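Local coordinates for protein 2-hydroxyisobutyryl-CoA synthetase (Aquincola tertiaricarbonis, PDB 6HDY) that belongs to the ANL clan of AMP-binding enzymes and joins a large N-terminal part to a small C-terminal domain, at residues 374-379 with 411-416; 401-406 with 474-479; 417-422 with 429-434; 449-454 with 479-484. One frame throughout, in Å; residues are numbered along the deposited sequence.

In the fold
All four contacts lie in the C-terminal part of the chain, 26 to 32 Å between their centres and the chain centre, and converge on one mixed four-stranded sheet. Strand 413-419 carries contacts 1 and 3, and its sheet neighbours 399-403 and 450-454 carry contacts 2 and 4. Contacts 2 and 4 share helix 474-486 and A479, with centres about 10 Å apart. R416 NE and E453 OE2 (2.7 Å) form a salt bridge between contacts 1 and 4, and V417 N lies 2.9 Å from E453 O between contacts 3 and 4. None of the contacts includes a residue of the (3s)-3-hydroxybutanoic acid pocket, Y175 to F284, whereas the pocket of the other ligand extends to residue 466.

Contact 1 of 4, residues 374-379 with 411-416; sequences FTIRGE and DELLLR
A chi1 of -61° lays I376 CG1 beside its backbone N, from where CD1 extends to L413; L413 CG stands anti to its backbone N (chi1 175°), and I376 CD1 meets L413 CD1 at 3.7 Å. I376 ends the first strand of a tight beta-hairpin in the C-terminal part of the chain. Its type I' turn, I376 to E379, is closed by two backbone bonds, I376 N to E379 O and E379 N to I376 O. The hairpin packs against the start of strand 413-419 through side chains, without a hydrogen bond between the segments, whose touching parts run 132° apart.

The two branches of I376 divide the work. CD1 also presses on L413 CA (3.7 Å), while CG2 rests on the backbone just ahead of L413, 3.5 Å from D411 O. F374 reaches the L413 CD1 methyl, with CE2 3.9 Å away, and its side chain crosses the leucine at about a right angle. I386 of helix 383-391 and I402 of strand 399-403 touch both F374 and L413, enlarging this apolar cluster. At the exposed end R377 runs alongside the D411 carbonyl, CG 3.5 Å from D411 O, and its NH1 stops 4.7 Å short of D411 OD1.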
# COMPACT_ATOMS: atom_id res chain seq x y z
N PHE A 374 7.26 30.91 -11.48
CA PHE A 374 8.09 32.01 -10.96
C PHE A 374 8.43 32.95 -12.11
O PHE A 374 8.35 32.56 -13.28
CB PHE A 374 9.35 31.48 -10.25
CG PHE A 374 10.16 30.53 -11.10
CD1 PHE A 374 9.88 29.17 -11.12
CD2 PHE A 374 11.20 31.00 -11.90
CE1 PHE A 374 10.60 28.30 -11.94
CE2 PHE A 374 11.92 30.13 -12.72
CZ PHE A 374 11.63 28.78 -12.72
N THR A 375 8.79 34.18 -11.79
CA THR A 375 9.10 35.20 -12.79
C THR A 375 10.54 35.69 -12.70
O THR A 375 11.00 36.09 -11.62
CB THR A 375 8.05 36.32 -12.72
OG1 THR A 375 6.77 35.75 -12.99
CG2 THR A 375 8.31 37.44 -13.72
N ILE A 376 11.25 35.67 -13.84
CA ILE A 376 12.61 36.18 -13.97
C ILE A 376 12.65 37.22 -15.11
O ILE A 376 12.34 36.87 -16.25
CB ILE A 376 13.69 35.06 -14.08
CG1 ILE A 376 13.67 34.20 -12.80
CG2 ILE A 376 15.08 35.69 -14.28
CD1 ILE A 376 14.26 32.94 -12.89
N ARG A 377 12.94 38.50 -14.76
CA ARG A 377 12.98 39.67 -15.66
C ARG A 377 11.72 39.78 -16.54
O ARG A 377 11.81 39.84 -17.78
CB ARG A 377 14.29 39.74 -16.47
CG ARG A 377 15.46 40.37 -15.72
CD ARG A 377 16.61 40.73 -16.65
NE ARG A 377 16.29 41.86 -17.53
CZ ARG A 377 16.91 43.04 -17.52
NH1 ARG A 377 17.91 43.26 -16.67
NH2 ARG A 377 16.55 44.00 -18.36
N GLY A 378 10.57 39.79 -15.88
CA GLY A 378 9.26 39.91 -16.50
C GLY A 378 8.82 38.72 -17.33
O GLY A 378 7.80 38.79 -18.02
N GLU A 379 9.58 37.60 -17.25
CA GLU A 379 9.28 36.39 -18.00
C GLU A 379 8.73 35.28 -17.10
O GLU A 379 9.35 34.94 -16.09
CB GLU A 379 10.51 35.96 -18.83
CG GLU A 379 10.17 35.52 -20.25
CD GLU A 379 9.52 36.55 -21.14
OE1 GLU A 379 10.06 37.68 -21.25
OE2 GLU A 379 8.48 36.22 -21.76
N ASP A 411 16.74 38.60 -11.32
CA ASP A 411 17.34 39.06 -12.57
C ASP A 411 17.79 37.88 -13.43
O ASP A 411 17.74 37.95 -14.67
CB ASP A 411 18.51 40.01 -12.28
CG ASP A 411 18.09 41.36 -11.72
OD1 ASP A 411 17.13 41.96 -12.26
OD2 ASP A 411 18.75 41.84 -10.77
N GLU A 412 18.24 36.78 -12.78
CA GLU A 412 18.73 35.58 -13.45
C GLU A 412 18.15 34.31 -12.83
O GLU A 412 17.69 34.31 -11.68
CB GLU A 412 20.28 35.49 -13.44
CG GLU A 412 21.05 36.82 -13.49
CD GLU A 412 21.89 37.09 -12.26
OE1 GLU A 412 21.32 37.28 -11.16
OE2 GLU A 412 23.14 37.10 -12.40
N LEU A 413 18.24 33.21 -13.58
CA LEU A 413 17.82 31.88 -13.18
C LEU A 413 19.02 31.11 -12.63
O LEU A 413 20.00 30.94 -13.34
CB LEU A 413 17.20 31.16 -14.39
CG LEU A 413 16.79 29.68 -14.19
CD1 LEU A 413 15.73 29.53 -13.10
CD2 LEU A 413 16.30 29.08 -15.48
N LEU A 414 18.94 30.64 -11.37
CA LEU A 414 20.01 29.85 -10.75
C LEU A 414 19.65 28.37 -10.86
O LEU A 414 18.59 27.94 -10.38
CB LEU A 414 20.27 30.25 -9.27
CG LEU A 414 20.62 31.72 -8.94
CD1 LEU A 414 20.90 31.88 -7.47
CD2 LEU A 414 21.82 32.23 -9.74
N LEU A 415 20.54 27.58 -11.50
CA LEU A 415 20.34 26.14 -11.68
C LEU A 415 21.52 25.34 -11.15
O LEU A 415 22.66 25.77 -11.29
CB LEU A 415 20.11 25.79 -13.17
CG LEU A 415 18.91 26.43 -13.91
CD1 LEU A 415 18.92 26.03 -15.39
CD2 LEU A 415 17.55 26.00 -13.27
N ARG A 416 21.23 24.21 -10.47
CA ARG A 416 22.21 23.25 -9.97
C ARG A 416 21.94 22.05 -10.86
O ARG A 416 20.86 21.46 -10.77
CB ARG A 416 22.01 22.90 -8.48
CG ARG A 416 22.17 24.08 -7.50
CD ARG A 416 22.36 23.59 -6.07
NE ARG A 416 23.78 23.38 -5.79
CZ ARG A 416 24.28 22.60 -4.83
NH1 ARG A 416 23.47 21.93 -4.02
NH2 ARG A 416 25.59 22.49 -4.68

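Contact 2 of 4, residues 401-406 with 474-479; sequences RIVITR and REVFRA
With CG anti to the backbone N (chi1 179°), F477 sends its ring toward 401-406, and the turn about CB-CG (chi2 87°) sets one face against T405. The threonine's rotation turns OG1 anti to its N and sets CG2 between N and the carbonyl carbon, which aims the methyl at the ring. In this CH-pi contact T405 CG2 sits 4.0 Å from the F477 centroid, 19° off the ring normal and displaced toward the rim. The V403 carbonyl comes to the ring edge instead, its O 3.4 Å from F477 CD1, near the ring plane.

Helix 474-486 lies against the end of strand 399-403, part of the C-terminal mixed sheet, and the loop residues I404 and T405 that follow; L414 of the neighbouring strand also touches F477. D473 OD1 accepts a hydrogen bond from V476 N. V403 points CG1 into the first turn of the helix, 3.6 Å from F477 CA, where it also meets V476 CG1 at 3.8 Å. On the threonine's other branch, OG1 faces aliphatic carbon, 3.3 Å from R474 CG and 3.5 Å from R474 CB. From CG onward R474 runs extended to NE, and its NH1 makes a long, weak ion pair with E407.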
# COMPACT_ATOMS: atom_id res chain seq x y z
N ARG A 401 18.14 21.15 -9.82
CA ARG A 401 17.36 21.94 -8.87
C ARG A 401 17.29 23.35 -9.43
O ARG A 401 18.23 23.82 -10.10
CB ARG A 401 18.00 21.98 -7.47
CG ARG A 401 18.00 20.68 -6.64
CD ARG A 401 16.66 20.30 -6.02
NE ARG A 401 16.05 19.28 -6.85
CZ ARG A 401 15.87 18.02 -6.51
NH1 ARG A 401 16.11 17.61 -5.27
NH2 ARG A 401 15.42 17.15 -7.39
N ILE A 402 16.17 24.02 -9.20
CA ILE A 402 15.95 25.42 -9.55
C ILE A 402 15.96 26.15 -8.20
O ILE A 402 15.25 25.73 -7.29
CB ILE A 402 14.64 25.64 -10.34
CG1 ILE A 402 14.50 24.67 -11.53
CG2 ILE A 402 14.50 27.09 -10.78
CD1 ILE A 402 13.06 24.40 -11.94
N VAL A 403 16.86 27.15 -8.04
CA VAL A 403 16.99 27.91 -6.79
C VAL A 403 16.43 29.32 -7.03
O VAL A 403 16.94 30.07 -7.88
CB VAL A 403 18.42 27.88 -6.16
CG1 VAL A 403 18.48 28.73 -4.90
CG2 VAL A 403 18.85 26.45 -5.84
N ILE A 404 15.33 29.64 -6.33
CA ILE A 404 14.62 30.91 -6.49
C ILE A 404 14.36 31.64 -5.17
O ILE A 404 14.61 31.11 -4.09
CB ILE A 404 13.27 30.75 -7.29
CG1 ILE A 404 12.15 30.09 -6.42
CG2 ILE A 404 13.45 30.03 -8.65
CD1 ILE A 404 10.69 30.28 -6.93
N THR A 405 13.82 32.85 -5.30
CA THR A 405 13.31 33.66 -4.21
C THR A 405 12.00 34.31 -4.65
O THR A 405 11.95 34.92 -5.73
CB THR A 405 14.35 34.62 -3.60
OG1 THR A 405 13.78 35.15 -2.41
CG2 THR A 405 14.77 35.76 -4.55
N ARG A 406 10.94 34.16 -3.86
CA ARG A 406 9.69 34.84 -4.23
C ARG A 406 9.51 36.12 -3.41
O ARG A 406 8.55 36.85 -3.62
CB ARG A 406 8.46 33.91 -4.19
CG ARG A 406 8.39 33.03 -5.44
CD ARG A 406 6.98 32.56 -5.77
NE ARG A 406 6.97 31.47 -6.75
CZ ARG A 406 7.11 30.18 -6.43
NH1 ARG A 406 7.29 29.82 -5.17
NH2 ARG A 406 7.09 29.26 -7.38
N ARG A 474 15.20 32.29 0.26
CA ARG A 474 15.92 33.56 0.03
C ARG A 474 17.41 33.47 0.44
O ARG A 474 18.24 34.05 -0.24
CB ARG A 474 15.22 34.71 0.76
CG ARG A 474 15.55 36.11 0.25
CD ARG A 474 15.12 37.16 1.28
NE ARG A 474 15.47 38.52 0.89
CZ ARG A 474 15.20 39.60 1.62
NH1 ARG A 474 14.56 39.49 2.78
NH2 ARG A 474 15.56 40.81 1.19
N GLU A 475 17.73 32.77 1.55
CA GLU A 475 19.10 32.60 2.02
C GLU A 475 19.90 31.67 1.10
O GLU A 475 21.07 31.95 0.83
CB GLU A 475 19.13 32.09 3.47
CG GLU A 475 18.70 33.13 4.49
CD GLU A 475 18.75 32.66 5.93
OE1 GLU A 475 18.15 31.60 6.23
OE2 GLU A 475 19.37 33.36 6.76
N VAL A 476 19.26 30.59 0.61
CA VAL A 476 19.87 29.61 -0.30
C VAL A 476 20.18 30.30 -1.65
O VAL A 476 21.26 30.11 -2.21
CB VAL A 476 19.01 28.31 -0.44
CG1 VAL A 476 19.58 27.36 -1.49
CG2 VAL A 476 18.89 27.59 0.90
N PHE A 477 19.21 31.11 -2.15
CA PHE A 477 19.32 31.88 -3.39
C PHE A 477 20.49 32.86 -3.34
O PHE A 477 21.31 32.90 -4.27
CB PHE A 477 17.99 32.63 -3.70
CG PHE A 477 18.03 33.48 -4.95
CD1 PHE A 477 17.72 32.93 -6.20
CD2 PHE A 477 18.37 34.83 -4.89
CE1 PHE A 477 17.77 33.71 -7.36
CE2 PHE A 477 18.42 35.60 -6.06
CZ PHE A 477 18.13 35.03 -7.28
N ARG A 478 20.56 33.67 -2.26
CA ARG A 478 21.61 34.66 -2.07
C ARG A 478 22.97 34.00 -1.93
O ARG A 478 23.90 34.42 -2.61
CB ARG A 478 21.28 35.63 -0.93
CG ARG A 478 20.05 36.46 -1.26
CD ARG A 478 20.18 37.89 -0.82
NE ARG A 478 19.12 38.72 -1.39
CZ ARG A 478 18.28 39.46 -0.67
NH1 ARG A 478 18.37 39.49 0.65
NH2 ARG A 478 17.35 40.19 -1.28
N ALA A 479 23.06 32.90 -1.15
CA ALA A 479 24.30 32.13 -0.96
C ALA A 479 24.82 31.58 -2.28
O ALA A 479 26.02 31.67 -2.54
CB ALA A 479 24.08 30.99 0.02

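Contact 3 of 4, residues 417-422 with 429-434; sequences VEPSES and AALETF
E418 OE2 is gripped twice, by the salt bridge from R462 NH1 and the hydrogen bond from I460 N, while the backbone O of E418 lies 4.0 Å from F434 CE2 on the helix. The E418 side chain leaves its strand away from helix 428-446, and V417 and P419 supply the side chains that meet the helix. V417 offers CG1 to the edge of the F434 ring, 3.9 Å from CE2 and near the ring plane. F434 reaches the strand because its CG is anti to the backbone N (chi1 169°), carrying CD2 to 3.9 Å from P419 CB as well. P419 CG is 3.5 Å from L431 CD2, tighter than usual for two carbons.

Strand 413-419 leads through the short helix 421-425 into helix 428-446 and on to strand 450-454, a beta-alpha-beta crossover whose two strands lie parallel and adjacent in the sheet. The local strand and helix axes approach to 9.7 Å, with their N-to-C directions 139° apart. L454 on the second strand packs against both L431 and F434, and Y396 touches V417 and F434. S420 occupies the N-cap position of helix 421-425, and its OG bonds V423 N. Within helix 428-446, A429 O accepts from T433 OG1 at 2.8 Å and from T433 N at 3.0 Å, the two donors arriving from opposite faces of the carbonyl plane.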
# COMPACT_ATOMS: atom_id res chain seq x y z
N VAL A 417 22.85 21.76 -11.81
CA VAL A 417 22.64 20.70 -12.80
C VAL A 417 23.68 19.57 -12.70
O VAL A 417 24.88 19.82 -12.58
CB VAL A 417 22.57 21.30 -14.24
CG1 VAL A 417 22.37 20.21 -15.29
CG2 VAL A 417 21.47 22.36 -14.35
N GLU A 418 23.19 18.33 -12.75
CA GLU A 418 24.05 17.16 -12.77
C GLU A 418 24.50 16.88 -14.21
O GLU A 418 23.66 16.79 -15.10
CB GLU A 418 23.29 15.92 -12.25
CG GLU A 418 23.66 15.48 -10.85
CD GLU A 418 22.97 14.21 -10.39
OE1 GLU A 418 22.89 13.25 -11.19
OE2 GLU A 418 22.58 14.15 -9.20
N PRO A 419 25.82 16.69 -14.45
CA PRO A 419 26.26 16.18 -15.77
C PRO A 419 26.18 14.64 -15.73
O PRO A 419 26.06 14.05 -14.65
CB PRO A 419 27.72 16.60 -15.82
CG PRO A 419 28.17 16.51 -14.37
CD PRO A 419 26.96 16.78 -13.50
N SER A 420 26.29 13.97 -16.89
CA SER A 420 26.32 12.50 -16.91
C SER A 420 27.69 11.99 -16.43
O SER A 420 28.68 12.75 -16.46
CB SER A 420 26.02 11.97 -18.31
OG SER A 420 27.01 12.39 -19.24
N GLU A 421 27.74 10.73 -15.96
CA GLU A 421 28.99 10.10 -15.52
C GLU A 421 30.08 10.09 -16.64
O GLU A 421 31.26 10.29 -16.33
CB GLU A 421 28.75 8.68 -14.99
CG GLU A 421 28.11 8.67 -13.61
CD GLU A 421 27.47 7.35 -13.24
OE1 GLU A 421 26.23 7.25 -13.32
OE2 GLU A 421 28.22 6.40 -12.90
N SER A 422 29.65 9.93 -17.92
CA SER A 422 30.53 9.93 -19.10
C SER A 422 31.08 11.33 -19.39
O SER A 422 32.24 11.46 -19.79
CB SER A 422 29.85 9.33 -20.33
OG SER A 422 28.82 10.17 -20.84
N ALA A 429 37.58 20.05 -18.71
CA ALA A 429 37.22 20.81 -19.91
C ALA A 429 35.86 20.38 -20.43
O ALA A 429 35.08 21.26 -20.78
CB ALA A 429 38.28 20.65 -20.98
N ALA A 430 35.57 19.04 -20.42
CA ALA A 430 34.30 18.49 -20.90
C ALA A 430 33.14 18.87 -19.97
O ALA A 430 32.04 19.15 -20.46
CB ALA A 430 34.40 16.98 -21.03
N LEU A 431 33.38 18.88 -18.64
CA LEU A 431 32.41 19.27 -17.62
C LEU A 431 32.06 20.74 -17.83
O LEU A 431 30.88 21.07 -17.96
CB LEU A 431 32.97 19.04 -16.20
CG LEU A 431 32.89 17.61 -15.66
CD1 LEU A 431 33.89 17.40 -14.54
CD2 LEU A 431 31.47 17.25 -15.22
N GLU A 432 33.08 21.61 -17.94
CA GLU A 432 32.93 23.03 -18.22
C GLU A 432 32.15 23.32 -19.53
O GLU A 432 31.28 24.18 -19.53
CB GLU A 432 34.29 23.75 -18.18
CG GLU A 432 34.21 25.27 -18.28
CD GLU A 432 33.19 26.02 -17.43
OE1 GLU A 432 32.96 25.62 -16.27
OE2 GLU A 432 32.65 27.03 -17.92
N THR A 433 32.43 22.56 -20.60
CA THR A 433 31.74 22.64 -21.90
C THR A 433 30.24 22.32 -21.73
O THR A 433 29.40 22.91 -22.42
CB THR A 433 32.44 21.72 -22.91
OG1 THR A 433 33.80 22.14 -23.08
CG2 THR A 433 31.73 21.66 -24.27
N PHE A 434 29.91 21.37 -20.83
CA PHE A 434 28.51 21.03 -20.61
C PHE A 434 27.80 22.14 -19.83
O PHE A 434 26.69 22.53 -20.22
CB PHE A 434 28.34 19.63 -19.96
CG PHE A 434 26.93 19.41 -19.48
CD1 PHE A 434 25.90 19.19 -20.39
CD2 PHE A 434 26.60 19.54 -18.14
CE1 PHE A 434 24.57 19.10 -19.97
CE2 PHE A 434 25.28 19.42 -17.71
CZ PHE A 434 24.27 19.20 -18.63

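Contact 4 of 4, residues 449-454 with 479-484; sequences RAKVEL and ALNQQL
K451 leaves its strand toward the helix, with CG beside the backbone N and the rest of the chain extended. Its CB meets L484 CD1 at 3.8 Å. Farther out, CD runs past L484 CB (4.1 Å), the two side chains lying antiparallel, and the same CD is 3.7 Å from N481 OD1, which CE also nears. The tip then closes the contact: NZ donates a hydrogen bond to N481 OD1 at 3.0 Å. The angle at the carbonyl oxygen is 149° and the donor is tilted 30° from the carbonyl plane. E412 OE2 adds a long, weak ion pair to this ammonium.

E453, two residues on, faces the same way with CG anti to its backbone N. Its CB touches L484 CD2 at 4.0 Å, which places the leucine between the stems of K451 and E453. At the far end OE2 lies 3.4 Å from L480 CD1, but its strong partner is R416 NE, in a salt bridge that anchors the carboxylate from the adjoining strand. The Q483 amide stands steeply to that carboxylate, and Q483 OE1 and NE2 both lie 3.6 Å from E453 OE1.

Strand 450-454 is an outer strand of the C-terminal mixed sheet, and the 479-484 part of helix 474-486 crosses it at 85° with the axes 9.8 Å apart. V452 points away from this helix and touches S439 of helix 428-446, so the strand is packed between two helices, with strand 413-419 hydrogen-bonded parallel beside it.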
# COMPACT_ATOMS: atom_id res chain seq x y z
N ARG A 449 18.60 35.00 -18.54
CA ARG A 449 19.96 34.66 -18.13
C ARG A 449 19.89 33.48 -17.15
O ARG A 449 19.08 33.50 -16.22
CB ARG A 449 20.69 35.88 -17.50
CG ARG A 449 22.04 35.59 -16.82
CD ARG A 449 23.23 35.44 -17.76
NE ARG A 449 24.43 34.96 -17.06
CZ ARG A 449 25.04 33.80 -17.30
NH1 ARG A 449 24.59 32.99 -18.25
NH2 ARG A 449 26.11 33.45 -16.60
N ALA A 450 20.69 32.43 -17.42
CA ALA A 450 20.70 31.25 -16.57
C ALA A 450 22.10 30.92 -16.10
O ALA A 450 22.97 30.60 -16.91
CB ALA A 450 20.09 30.07 -17.31
N LYS A 451 22.34 31.05 -14.78
CA LYS A 451 23.59 30.68 -14.12
C LYS A 451 23.49 29.18 -13.75
O LYS A 451 22.53 28.78 -13.08
CB LYS A 451 23.82 31.53 -12.87
CG LYS A 451 24.48 32.87 -13.14
CD LYS A 451 24.73 33.62 -11.83
CE LYS A 451 25.65 34.81 -12.03
NZ LYS A 451 25.80 35.60 -10.79
N VAL A 452 24.46 28.37 -14.20
CA VAL A 452 24.51 26.93 -13.93
C VAL A 452 25.69 26.58 -13.02
O VAL A 452 26.83 26.94 -13.32
CB VAL A 452 24.53 26.07 -15.23
CG1 VAL A 452 24.57 24.57 -14.91
CG2 VAL A 452 23.35 26.39 -16.14
N GLU A 453 25.42 25.87 -11.94
CA GLU A 453 26.45 25.32 -11.07
C GLU A 453 26.36 23.79 -11.28
O GLU A 453 25.25 23.25 -11.20
CB GLU A 453 26.19 25.65 -9.58
CG GLU A 453 27.31 25.16 -8.67
CD GLU A 453 26.97 24.85 -7.22
OE1 GLU A 453 27.91 24.62 -6.43
OE2 GLU A 453 25.77 24.81 -6.88
N LEU A 454 27.48 23.12 -11.61
CA LEU A 454 27.43 21.67 -11.75
C LEU A 454 27.63 21.03 -10.40
O LEU A 454 28.43 21.51 -9.59
CB LEU A 454 28.53 21.11 -12.70
CG LEU A 454 28.44 21.40 -14.20
CD1 LEU A 454 29.63 20.79 -14.91
CD2 LEU A 454 27.14 20.88 -14.80
N ALA A 479 23.06 32.90 -1.15
CA ALA A 479 24.30 32.13 -0.96
C ALA A 479 24.82 31.58 -2.28
O ALA A 479 26.02 31.67 -2.54
CB ALA A 479 24.08 30.99 0.02
N LEU A 480 23.91 31.05 -3.13
CA LEU A 480 24.26 30.49 -4.43
C LEU A 480 24.72 31.57 -5.42
O LEU A 480 25.77 31.40 -6.04
CB LEU A 480 23.13 29.61 -5.00
CG LEU A 480 23.41 28.88 -6.34
CD1 LEU A 480 24.70 28.03 -6.30
CD2 LEU A 480 22.24 28.02 -6.73
N ASN A 481 23.95 32.68 -5.55
CA ASN A 481 24.28 33.79 -6.44
C ASN A 481 25.66 34.37 -6.11
O ASN A 481 26.50 34.48 -7.01
CB ASN A 481 23.19 34.88 -6.39
CG ASN A 481 22.99 35.59 -7.72
OD1 ASN A 481 23.56 35.22 -8.76
ND2 ASN A 481 22.16 36.61 -7.71
N GLN A 482 25.92 34.67 -4.81
CA GLN A 482 27.17 35.16 -4.26
C GLN A 482 28.34 34.17 -4.53
O GLN A 482 29.44 34.62 -4.84
CB GLN A 482 27.01 35.38 -2.75
CG GLN A 482 26.24 36.65 -2.36
CD GLN A 482 25.61 36.58 -0.98
OE1 GLN A 482 26.06 35.84 -0.11
NE2 GLN A 482 24.56 37.35 -0.76
N GLN A 483 28.09 32.84 -4.39
CA GLN A 483 29.09 31.80 -4.65
C GLN A 483 29.41 31.75 -6.17
O GLN A 483 30.58 31.62 -6.53
CB GLN A 483 28.57 30.42 -4.17
CG GLN A 483 29.58 29.27 -4.33
CD GLN A 483 28.96 27.89 -4.43
OE1 GLN A 483 27.76 27.72 -4.70
NE2 GLN A 483 29.78 26.87 -4.27
N LEU A 484 28.36 31.86 -7.02
CA LEU A 484 28.42 31.87 -8.49
C LEU A 484 29.03 33.16 -9.03
O LEU A 484 29.52 33.16 -10.16
CB LEU A 484 27.04 31.65 -9.11
CG LEU A 484 26.54 30.21 -9.24
CD1 LEU A 484 25.05 30.18 -9.50
CD2 LEU A 484 27.26 29.46 -10.36